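Local atomic coordinates of pyroglutatmate porin OpdO (Pseudomonas aeruginosa, PDB entry 3SZV), a protein that probably forms an outer-membrane channel of the OprD porin family, a beta-barrel through which small carboxylate solutes would cross. Residues L201-R213 and R219-L231. Sequence-based numbering, arbitrary orientation.
Sequences LTPALTASLHQGR and RQTFAGLVHTLDL. With C8E ((hydroxyethyloxy)tri(ethyloxy)octane), chain I; C8E ((hydroxyethyloxy)tri(ethyloxy)octane), chain B; C8E ((hydroxyethyloxy)tri(ethyloxy)octane), chain H.
Strands 205-213 and 219-230 pair as an antiparallel beta hairpin in the wall of the outer-membrane barrel, with S208 opposite G224 and H210 opposite F222 as hydrogen-bonded pairs. Their axes run at 171° and approach to 4.6 Å. The bonding is paired in both directions: F222 N reaches H210 O at 2.8 Å with a nearly straight N-H...O angle of 171°, and H210 N returns the bond to F222 O. A204 O extends the ladder, accepting from T228 N at 2.8 Å.

One face carries L205, A207, L209, Q211, T221, A223, L225 and H227, with R213 and R219 at its far end, and detergent chains lie on it. L205 and L225 cross there, CD1 to CD1 at 3.7 Å; both have CG anti to the backbone N (L225 chi1 -164°), which turns each branch toward the other strand, and the two leucines meet diagonally between the L205-H227 and A207-L225 pairs. A207 CB touches L225 CD1 at 3.9 Å. H227 presents its ring edge to L205 CD1, while L209 CD1 meets T221 CG2 at 4.0 Å.

On the other face, S208 CB lies near the plane of the F222 ring, 4.2 Å from CE2 at its edge; that ring also meets Y295. The chemistry thus divides by face: one aliphatic in its middle, polar toward its ends and detergent-bound, consistent with lipid contact; the other, probably facing the barrel interior, where S208 OG and buried H210 NE2 both hydrogen-bond D198 OD1 of strand 186-200.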
loop_
_atom_site.group_PDB
_atom_site.type_symbol
_atom_site.label_atom_id
_atom_site.label_comp_id
_atom_site.label_asym_id
_atom_site.label_seq_id
_atom_site.Cartn_x
_atom_site.Cartn_y
_atom_site.Cartn_z
ATOM N N LEU A 201 13.985 -10.946 -15.727
ATOM C CA LEU A 201 15.112 -11.751 -16.220
ATOM C C LEU A 201 14.638 -12.740 -17.268
ATOM O O LEU A 201 15.356 -13.046 -18.218
ATOM C CB LEU A 201 15.757 -12.513 -15.063
ATOM C CG LEU A 201 16.178 -11.712 -13.830
ATOM C CD1 LEU A 201 16.854 -12.623 -12.821
ATOM C CD2 LEU A 201 17.109 -10.592 -14.233
ATOM N N THR A 202 13.439 -13.265 -17.043
ATOM C CA THR A 202 12.753 -14.132 -17.984
ATOM C C THR A 202 11.284 -13.753 -17.873
ATOM O O THR A 202 10.913 -12.968 -17.003
ATOM C CB THR A 202 12.913 -15.625 -17.633
ATOM O OG1 THR A 202 12.125 -15.932 -16.477
ATOM C CG2 THR A 202 14.376 -15.971 -17.352
ATOM N N PRO A 203 10.441 -14.298 -18.758
ATOM C CA PRO A 203 9.012 -13.983 -18.638
ATOM C C PRO A 203 8.402 -14.400 -17.295
ATOM O O PRO A 203 7.392 -13.821 -16.893
ATOM C CB PRO A 203 8.390 -14.774 -19.794
ATOM C CG PRO A 203 9.489 -14.813 -20.818
ATOM C CD PRO A 203 10.751 -14.999 -20.018
ATOM N N ALA A 204 9.016 -15.356 -16.600
ATOM C CA ALA A 204 8.465 -15.836 -15.325
ATOM C C ALA A 204 9.167 -15.287 -14.079
ATOM O O ALA A 204 8.624 -15.351 -12.969
ATOM C CB ALA A 204 8.471 -17.359 -15.280
ATOM N N LEU A 205 10.372 -14.759 -14.255
ATOM C CA LEU A 205 11.215 -14.414 -13.113
ATOM C C LEU A 205 11.607 -12.944 -13.123
ATOM O O LEU A 205 12.183 -12.456 -14.098
ATOM C CB LEU A 205 12.479 -15.281 -13.128
ATOM C CG LEU A 205 13.447 -15.105 -11.962
ATOM C CD1 LEU A 205 12.800 -15.566 -10.662
ATOM C CD2 LEU A 205 14.733 -15.883 -12.241
ATOM N N THR A 206 11.276 -12.246 -12.041
ATOM C CA THR A 206 11.542 -10.813 -11.915
ATOM C C THR A 206 12.380 -10.512 -10.677
ATOM O O THR A 206 12.020 -10.905 -9.567
ATOM C CB THR A 206 10.221 -10.025 -11.835
ATOM O OG1 THR A 206 9.458 -10.308 -13.005
ATOM C CG2 THR A 206 10.487 -8.526 -11.776
ATOM N N ALA A 207 13.490 -9.819 -10.884
ATOM C CA ALA A 207 14.412 -9.467 -9.814
ATOM C C ALA A 207 14.270 -7.986 -9.525
ATOM O O ALA A 207 14.183 -7.181 -10.454
ATOM C CB ALA A 207 15.836 -9.776 -10.238
ATOM N N SER A 208 14.269 -7.621 -8.248
ATOM C CA SER A 208 14.096 -6.225 -7.869
ATOM C C SER A 208 15.165 -5.791 -6.886
ATOM O O SER A 208 15.569 -6.558 -6.010
ATOM C CB SER A 208 12.716 -6.006 -7.249
ATOM O OG SER A 208 11.692 -6.243 -8.215
ATOM N N LEU A 209 15.643 -4.561 -7.050
ATOM C CA LEU A 209 16.601 -3.972 -6.122
ATOM C C LEU A 209 16.236 -2.502 -5.940
ATOM O O LEU A 209 16.212 -1.736 -6.918
ATOM C CB LEU A 209 18.027 -4.128 -6.669
ATOM C CG LEU A 209 19.145 -3.610 -5.768
ATOM C CD1 LEU A 209 19.251 -4.472 -4.511
ATOM C CD2 LEU A 209 20.451 -3.601 -6.527
ATOM N N HIS A 210 15.937 -2.114 -4.700
ATOM C CA HIS A 210 15.536 -0.741 -4.369
ATOM C C HIS A 210 16.388 -0.237 -3.221
ATOM O O HIS A 210 16.643 -0.971 -2.260
ATOM C CB HIS A 210 14.062 -0.690 -3.965
ATOM C CG HIS A 210 13.126 -0.942 -5.108
ATOM N ND1 HIS A 210 12.247 0.012 -5.580
ATOM C CD2 HIS A 210 12.967 -2.027 -5.903
ATOM C CE1 HIS A 210 11.572 -0.483 -6.603
ATOM N NE2 HIS A 210 11.979 -1.719 -6.812
ATOM N N GLN A 211 16.816 1.012 -3.300
ATOM C CA GLN A 211 17.662 1.589 -2.267
ATOM C C GLN A 211 17.103 2.947 -1.881
ATOM O O GLN A 211 16.762 3.755 -2.749
ATOM C CB GLN A 211 19.072 1.731 -2.820
ATOM C CG GLN A 211 20.090 2.311 -1.867
ATOM C CD GLN A 211 21.497 2.226 -2.433
ATOM O OE1 GLN A 211 21.893 1.197 -2.989
ATOM N NE2 GLN A 211 22.250 3.310 -2.316
ATOM N N GLY A 212 17.013 3.212 -0.586
ATOM C CA GLY A 212 16.330 4.406 -0.127
ATOM C C GLY A 212 16.865 4.937 1.185
ATOM O O GLY A 212 17.652 4.283 1.869
ATOM N N ARG A 213 16.422 6.138 1.527
ATOM C CA ARG A 213 16.873 6.816 2.726
ATOM C C ARG A 213 15.759 7.700 3.242
ATOM O O ARG A 213 15.217 8.531 2.500
ATOM C CB ARG A 213 18.100 7.677 2.406
ATOM C CG ARG A 213 18.570 8.554 3.558
ATOM C CD ARG A 213 19.689 9.500 3.140
ATOM N NE ARG A 213 19.199 10.561 2.263
ATOM C CZ ARG A 213 19.944 11.555 1.793
ATOM N NH1 ARG A 213 21.231 11.640 2.122
ATOM N NH2 ARG A 213 19.401 12.468 0.995
ATOM N N ARG A 219 18.635 4.302 6.497
ATOM C CA ARG A 219 18.875 3.892 5.118
ATOM C C ARG A 219 18.363 2.465 5.009
ATOM O O ARG A 219 18.530 1.669 5.936
ATOM C CB ARG A 219 20.367 3.914 4.785
ATOM C CG ARG A 219 21.046 5.261 4.975
ATOM C CD ARG A 219 22.576 5.122 4.861
ATOM N NE ARG A 219 23.235 6.384 5.158
ATOM C CZ ARG A 219 24.546 6.582 5.058
ATOM N NH1 ARG A 219 25.337 5.596 4.660
ATOM N NH2 ARG A 219 25.065 7.768 5.348
ATOM N N GLN A 220 17.770 2.114 3.878
ATOM C CA GLN A 220 17.256 0.764 3.697
ATOM C C GLN A 220 17.414 0.315 2.252
ATOM O O GLN A 220 17.184 1.092 1.327
ATOM C CB GLN A 220 15.787 0.714 4.101
ATOM C CG GLN A 220 15.175 -0.682 4.171
ATOM C CD GLN A 220 13.765 -0.628 4.704
ATOM O OE1 GLN A 220 12.971 0.193 4.269
ATOM N NE2 GLN A 220 13.449 -1.482 5.679
ATOM N N THR A 221 17.819 -0.933 2.067
ATOM C CA THR A 221 17.915 -1.535 0.744
ATOM C C THR A 221 17.092 -2.803 0.731
ATOM O O THR A 221 17.102 -3.557 1.710
ATOM C CB THR A 221 19.366 -1.843 0.389
ATOM O OG1 THR A 221 20.100 -0.610 0.385
ATOM C CG2 THR A 221 19.475 -2.509 -0.999
ATOM N N PHE A 222 16.375 -3.025 -0.367
ATOM C CA PHE A 222 15.494 -4.179 -0.559
ATOM C C PHE A 222 15.911 -4.933 -1.811
ATOM O O PHE A 222 16.137 -4.334 -2.868
ATOM C CB PHE A 222 14.038 -3.704 -0.718
ATOM C CG PHE A 222 13.085 -4.763 -1.250
ATOM C CD1 PHE A 222 12.353 -5.549 -0.379
ATOM C CD2 PHE A 222 12.942 -4.977 -2.619
ATOM C CE1 PHE A 222 11.483 -6.529 -0.862
ATOM C CE2 PHE A 222 12.072 -5.945 -3.110
ATOM C CZ PHE A 222 11.341 -6.720 -2.227
ATOM N N ALA A 223 16.022 -6.250 -1.691
ATOM C CA ALA A 223 16.181 -7.109 -2.859
ATOM C C ALA A 223 15.029 -8.093 -2.875
ATOM O O ALA A 223 14.621 -8.597 -1.832
ATOM C CB ALA A 223 17.521 -7.844 -2.814
ATOM N N GLY A 224 14.503 -8.373 -4.059
ATOM C CA GLY A 224 13.393 -9.298 -4.178
ATOM C C GLY A 224 13.502 -10.152 -5.422
ATOM O O GLY A 224 14.109 -9.754 -6.415
ATOM N N LEU A 225 12.933 -11.349 -5.355
ATOM C CA LEU A 225 12.897 -12.232 -6.511
ATOM C C LEU A 225 11.512 -12.821 -6.518
ATOM O O LEU A 225 11.070 -13.380 -5.510
ATOM C CB LEU A 225 13.946 -13.344 -6.353
ATOM C CG LEU A 225 14.329 -14.142 -7.598
ATOM C CD1 LEU A 225 14.851 -13.227 -8.703
ATOM C CD2 LEU A 225 15.370 -15.209 -7.250
ATOM N N VAL A 226 10.805 -12.690 -7.642
ATOM C CA VAL A 226 9.447 -13.189 -7.737
ATOM C C VAL A 226 9.334 -14.068 -8.974
ATOM O O VAL A 226 9.619 -13.631 -10.096
ATOM C CB VAL A 226 8.421 -12.043 -7.837
ATOM C CG1 VAL A 226 7.021 -12.590 -7.983
ATOM C CG2 VAL A 226 8.512 -11.148 -6.601
ATOM N N HIS A 227 8.940 -15.318 -8.754
ATOM C CA HIS A 227 8.774 -16.276 -9.828
ATOM C C HIS A 227 7.314 -16.640 -9.959
ATOM O O HIS A 227 6.650 -16.983 -8.981
ATOM C CB HIS A 227 9.602 -17.535 -9.568
ATOM C CG HIS A 227 9.484 -18.553 -10.656
ATOM N ND1 HIS A 227 8.701 -19.680 -10.536
ATOM C CD2 HIS A 227 10.025 -18.596 -11.895
ATOM C CE1 HIS A 227 8.781 -20.385 -11.651
ATOM N NE2 HIS A 227 9.575 -19.748 -12.494
ATOM N N THR A 228 6.810 -16.571 -11.183
ATOM C CA THR A 228 5.419 -16.890 -11.423
ATOM C C THR A 228 5.335 -18.087 -12.359
ATOM O O THR A 228 5.781 -18.026 -13.502
ATOM C CB THR A 228 4.667 -15.682 -12.000
ATOM O OG1 THR A 228 4.732 -14.589 -11.078
ATOM C CG2 THR A 228 3.204 -16.032 -12.253
ATOM N N LEU A 229 4.790 -19.186 -11.851
ATOM C CA LEU A 229 4.655 -20.408 -12.625
ATOM C C LEU A 229 3.196 -20.636 -12.971
ATOM O O LEU A 229 2.389 -20.961 -12.108
ATOM C CB LEU A 229 5.193 -21.595 -11.831
ATOM C CG LEU A 229 5.016 -22.972 -12.470
ATOM C CD1 LEU A 229 5.715 -23.034 -13.822
ATOM C CD2 LEU A 229 5.539 -24.055 -11.535
ATOM N N ASP A 230 2.861 -20.469 -14.243
ATOM C CA ASP A 230 1.507 -20.722 -14.702
ATOM C C ASP A 230 1.432 -22.135 -15.264
ATOM O O ASP A 230 2.117 -22.456 -16.231
ATOM C CB ASP A 230 1.123 -19.704 -15.772
ATOM C CG ASP A 230 -0.339 -19.786 -16.157
ATOM O OD1 ASP A 230 -0.982 -20.817 -15.861
ATOM O OD2 ASP A 230 -0.841 -18.817 -16.763
ATOM N N LEU A 231 0.609 -22.982 -14.652
ATOM C CA LEU A 231 0.436 -24.349 -15.128
ATOM C C LEU A 231 -0.795 -24.441 -16.031
ATOM O O LEU A 231 -1.052 -25.474 -16.646
ATOM C CB LEU A 231 0.317 -25.322 -13.948
ATOM C CG LEU A 231 0.700 -26.796 -14.151
ATOM C CD1 LEU A 231 0.838 -27.495 -12.804
ATOM C CD2 LEU A 231 -0.283 -27.552 -15.040
HETATM C C4 C8E I . 20.804 0.853 2.763
HETATM C C5 C8E I . 21.304 1.987 1.874
HETATM C C6 C8E I . 20.126 2.833 1.406
HETATM C C7 C8E I . 20.472 4.310 1.335
HETATM C C8 C8E I . 21.340 4.667 0.136
HETATM O O9 C8E I . 20.971 5.948 -0.340
HETATM C C10 C8E I . 19.661 5.990 -0.867
HETATM C C11 C8E I . 19.812 6.531 -2.282
HETATM O O12 C8E I . 18.614 6.562 -3.017
HETATM C C13 C8E I . 18.742 7.485 -4.076
HETATM C C14 C8E I . 17.415 8.154 -4.409
HETATM O O15 C8E I . 17.549 8.825 -5.642
HETATM C C16 C8E I . 16.740 9.974 -5.752
HETATM C C17 C8E I . 15.578 9.673 -6.701
HETATM O O18 C8E I . 14.829 10.833 -6.988
HETATM C C19 C8E I . 14.594 11.012 -8.369
HETATM C C20 C8E I . 13.099 11.191 -8.619
HETATM O O21 C8E I . 12.843 12.509 -9.055
HETATM C C3 C8E B . 20.069 4.485 -5.039
HETATM C C4 C8E B . 20.385 3.841 -6.384
HETATM C C5 C8E B . 19.916 2.391 -6.428
HETATM C C6 C8E B . 19.951 1.855 -7.853
HETATM C C7 C8E B . 18.738 0.981 -8.128
HETATM C C8 C8E B . 19.134 -0.453 -8.448
HETATM O O9 C8E B . 18.788 -0.736 -9.784
HETATM C C10 C8E B . 19.145 -2.048 -10.159
HETATM C C11 C8E B . 17.849 -2.779 -10.493
HETATM O O12 C8E B . 18.073 -3.863 -11.367
HETATM C C13 C8E B . 17.110 -4.878 -11.182
HETATM C C14 C8E B . 17.788 -6.226 -10.984
HETATM O O15 C8E B . 17.954 -6.419 -9.602
HETATM C C16 C8E B . 19.111 -7.146 -9.264
HETATM C C17 C8E B . 18.841 -7.788 -7.910
HETATM O O18 C8E B . 18.428 -9.127 -8.054
HETATM C C19 C8E B . 18.499 -9.800 -6.817
HETATM C C20 C8E B . 17.462 -10.912 -6.743
HETATM O O21 C8E B . 17.897 -11.853 -5.784
HETATM O O12 C8E H . 17.961 -15.704 4.986
HETATM C C13 C8E H . 18.341 -14.758 4.015
HETATM C C14 C8E H . 17.835 -15.161 2.631
HETATM O O15 C8E H . 17.740 -13.998 1.834
HETATM C C16 C8E H . 16.778 -14.073 0.803
HETATM C C17 C8E H . 17.445 -13.773 -0.535
HETATM O O18 C8E H . 16.473 -13.652 -1.554
HETATM C C19 C8E H . 15.865 -12.380 -1.582
HETATM C C20 C8E H . 16.205 -11.677 -2.897
HETATM O O21 C8E H . 17.278 -12.340 -3.527
#